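Local coordinates for protein separin (Saccharomyces cerevisiae, PDB 5U1T) that cleaves the SCC1 subunit of cohesin as a caspase-like cysteine protease at anaphase onset and is held inactive by securin for most of the cell cycle, at residues H70-V75 with M464-T469. Residues are numbered along the deposited sequence; the frame is centred on the assembly and turned at random.
Sequences HINSTV and MLRNDT
Arg-466 and Asn-72 reach for each other from opposite directions, and the amide oxygen is held chiefly by NH2 of the guanidinium. That bond, from NH2 of Arg-466 to OD1 of Asn-72, is 2.6 Å long and bent, with an N-H...O angle of 136°; a weak second one comes from NH1 of Arg-466 to the same OD1, 3.1 Å. OD1 comes to the guanidinium edge, somewhat out of its plane, and the amide and guanidinium planes are 68° apart. CG of Asn-72 is anti to the carbonyl carbon and beside the backbone N (chi1 -57°), which carries the amide across to the arginine although the CB bond does not aim at the loop. CB of Ile-71 lies at the same edge, 4.2 Å from NH1 of Arg-466. The contact lies in the helical region of separase, far from the protease site, and ties the start of helix 69-87 to the loop between helices 448-458 and 470-485 across 388 mostly helical residues. Lysine in place of Arg-466 would probably lose the paired donors to OD1, leaving the amide of Asn-72 freer to turn. Trp-124 also touches Arg-466, and Tyr-127 both Ile-71 and Asn-72. Further along the loop, Asn-467 OD1 accepts from the backbone N of Thr-469 in an Asx turn; Thr-469, N-cap of helix 470-485, accepts with OG1 from Phe-472 N.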
ATOM      1  N   HIS A  70     -23.276  10.170  41.365  1.00 51.56           N
ATOM      2  CA  HIS A  70     -23.047  11.233  42.330  1.00 58.85           C
ATOM      3  C   HIS A  70     -24.229  12.208  42.396  1.00 59.19           C
ATOM      4  O   HIS A  70     -24.357  12.994  43.339  1.00 58.86           O
ATOM      5  CB  HIS A  70     -21.767  11.975  42.003  1.00 54.67           C
ATOM      6  CG  HIS A  70     -20.538  11.317  42.536  1.00 53.03           C
ATOM      7  ND1 HIS A  70     -19.952  10.225  41.930  1.00 58.66           N
ATOM      8  CD2 HIS A  70     -19.776  11.602  43.617  1.00 57.11           C
ATOM      9  CE1 HIS A  70     -18.881   9.866  42.616  1.00 53.40           C
ATOM     10  NE2 HIS A  70     -18.753  10.687  43.643  1.00 52.43           N
ATOM     11  N   ILE A  71     -25.098  12.154  41.396  1.00 53.05           N
ATOM     12  CA  ILE A  71     -26.307  12.947  41.451  1.00 55.16           C
ATOM     13  C   ILE A  71     -27.189  12.421  42.595  1.00 57.88           C
ATOM     14  O   ILE A  71     -27.770  13.192  43.352  1.00 57.54           O
ATOM     15  CB  ILE A  71     -27.050  12.921  40.107  1.00 51.89           C
ATOM     16  CG1 ILE A  71     -26.178  13.524  39.019  1.00 49.10           C
ATOM     17  CG2 ILE A  71     -28.306  13.738  40.173  1.00 52.25           C
ATOM     18  CD1 ILE A  71     -26.700  13.262  37.634  1.00 46.85           C
ATOM     19  N   ASN A  72     -27.256  11.101  42.738  1.00 56.75           N
ATOM     20  CA  ASN A  72     -28.070  10.489  43.789  1.00 53.38           C
ATOM     21  C   ASN A  72     -27.656  10.944  45.172  1.00 56.79           C
ATOM     22  O   ASN A  72     -28.494  11.247  46.041  1.00 60.15           O
ATOM     23  CB  ASN A  72     -27.968   8.964  43.743  1.00 47.65           C
ATOM     24  CG  ASN A  72     -28.356   8.388  42.408  1.00 55.15           C
ATOM     25  OD1 ASN A  72     -27.872   8.819  41.350  1.00 52.94           O
ATOM     26  ND2 ASN A  72     -29.237   7.401  42.441  1.00 50.48           N
ATOM     27  N   SER A  73     -26.350  10.952  45.393  1.00 56.90           N
ATOM     28  CA  SER A  73     -25.842  11.238  46.710  1.00 56.24           C
ATOM     29  C   SER A  73     -26.034  12.728  47.000  1.00 58.20           C
ATOM     30  O   SER A  73     -26.236  13.115  48.157  1.00 62.42           O
ATOM     31  CB  SER A  73     -24.383  10.810  46.826  1.00 47.00           C
ATOM     32  OG  SER A  73     -23.548  11.868  46.431  1.00 59.72           O
ATOM     33  N   THR A  74     -26.026  13.542  45.943  1.00 55.03           N
ATOM     34  CA  THR A  74     -26.279  14.987  46.034  1.00 54.14           C
ATOM     35  C   THR A  74     -27.757  15.316  46.298  1.00 57.36           C
ATOM     36  O   THR A  74     -28.085  16.197  47.094  1.00 56.12           O
ATOM     37  CB  THR A  74     -25.824  15.693  44.733  1.00 55.06           C
ATOM     38  OG1 THR A  74     -24.402  15.601  44.628  1.00 64.74           O
ATOM     39  CG2 THR A  74     -26.223  17.163  44.708  1.00 52.63           C
ATOM     40  N   VAL A  75     -28.643  14.609  45.605  1.00 55.14           N
ATOM     41  CA  VAL A  75     -30.076  14.722  45.801  1.00 50.97           C
ATOM     42  C   VAL A  75     -30.453  14.383  47.246  1.00 58.31           C
ATOM     43  O   VAL A  75     -31.332  15.012  47.846  1.00 58.08           O
ATOM     44  CB  VAL A  75     -30.814  13.805  44.801  1.00 50.79           C
ATOM     45  CG1 VAL A  75     -32.192  13.412  45.287  1.00 47.93           C
ATOM     46  CG2 VAL A  75     -30.883  14.482  43.441  1.00 52.41           C
ATOM     47  N   MET A 464     -29.267  10.185  27.423  1.00 47.60           N
ATOM     48  CA  MET A 464     -28.316   9.165  27.851  1.00 49.84           C
ATOM     49  C   MET A 464     -28.922   8.131  28.800  1.00 56.41           C
ATOM     50  O   MET A 464     -28.331   7.070  29.001  1.00 61.70           O
ATOM     51  CB  MET A 464     -27.107   9.802  28.525  1.00 50.03           C
ATOM     52  CG  MET A 464     -26.419  10.880  27.689  1.00 57.62           C
ATOM     53  SD  MET A 464     -25.770  10.326  26.091  1.00 54.08           S
ATOM     54  CE  MET A 464     -24.945   8.864  26.643  1.00 55.77           C
ATOM     55  N   LEU A 465     -30.093   8.430  29.364  1.00 54.69           N
ATOM     56  CA  LEU A 465     -30.783   7.534  30.294  1.00 51.27           C
ATOM     57  C   LEU A 465     -29.890   6.974  31.396  1.00 50.54           C
ATOM     58  O   LEU A 465     -30.012   5.809  31.755  1.00 53.90           O
ATOM     59  CB  LEU A 465     -31.428   6.375  29.540  1.00 50.84           C
ATOM     60  CG  LEU A 465     -32.642   6.691  28.666  1.00 62.44           C
ATOM     61  CD1 LEU A 465     -33.136   5.426  27.986  1.00 63.36           C
ATOM     62  CD2 LEU A 465     -33.790   7.332  29.476  1.00 60.01           C
ATOM     63  N   ARG A 466     -29.015   7.821  31.935  1.00 51.72           N
ATOM     64  CA  ARG A 466     -28.074   7.446  32.994  1.00 54.41           C
ATOM     65  C   ARG A 466     -27.195   6.244  32.620  1.00 58.40           C
ATOM     66  O   ARG A 466     -26.878   5.394  33.457  1.00 55.52           O
ATOM     67  CB  ARG A 466     -28.814   7.154  34.305  1.00 52.67           C
ATOM     68  CG  ARG A 466     -29.370   8.387  34.994  1.00 54.91           C
ATOM     69  CD  ARG A 466     -30.039   8.039  36.302  1.00 47.62           C
ATOM     70  NE  ARG A 466     -29.104   7.494  37.283  1.00 49.19           N
ATOM     71  CZ  ARG A 466     -28.557   8.183  38.281  1.00 53.74           C
ATOM     72  NH1 ARG A 466     -28.834   9.466  38.451  1.00 54.98           N
ATOM     73  NH2 ARG A 466     -27.724   7.586  39.116  1.00 49.61           N
ATOM     74  N   ASN A 467     -26.803   6.193  31.353  1.00 58.78           N
ATOM     75  CA  ASN A 467     -25.952   5.138  30.857  1.00 58.69           C
ATOM     76  C   ASN A 467     -24.486   5.464  31.128  1.00 59.24           C
ATOM     77  O   ASN A 467     -24.004   6.539  30.787  1.00 61.73           O
ATOM     78  CB  ASN A 467     -26.187   4.930  29.367  1.00 56.15           C
ATOM     79  CG  ASN A 467     -25.473   3.716  28.834  1.00 58.47           C
ATOM     80  OD1 ASN A 467     -24.244   3.688  28.756  1.00 60.78           O
ATOM     81  ND2 ASN A 467     -26.241   2.705  28.453  1.00 58.14           N
ATOM     82  N   ASP A 468     -23.769   4.538  31.744  1.00 61.95           N
ATOM     83  CA  ASP A 468     -22.416   4.855  32.187  1.00 70.42           C
ATOM     84  C   ASP A 468     -21.335   4.111  31.397  1.00 64.58           C
ATOM     85  O   ASP A 468     -20.309   3.717  31.952  1.00 58.82           O
ATOM     86  CB  ASP A 468     -22.274   4.551  33.680  1.00 67.03           C
ATOM     87  CG  ASP A 468     -22.702   3.149  34.019  1.00 69.01           C
ATOM     88  OD1 ASP A 468     -22.853   2.342  33.070  1.00 73.36           O
ATOM     89  OD2 ASP A 468     -22.899   2.850  35.224  1.00 73.37           O
ATOM     90  N   THR A 469     -21.579   3.931  30.105  1.00 59.64           N
ATOM     91  CA  THR A 469     -20.606   3.295  29.225  1.00 64.74           C
ATOM     92  C   THR A 469     -20.134   4.274  28.155  1.00 57.28           C
ATOM     93  O   THR A 469     -20.921   5.051  27.646  1.00 57.70           O
ATOM     94  CB  THR A 469     -21.194   2.042  28.536  1.00 64.58           C
ATOM     95  OG1 THR A 469     -22.150   2.446  27.541  1.00 59.28           O
ATOM     96  CG2 THR A 469     -21.857   1.135  29.556  1.00 54.57           C
TER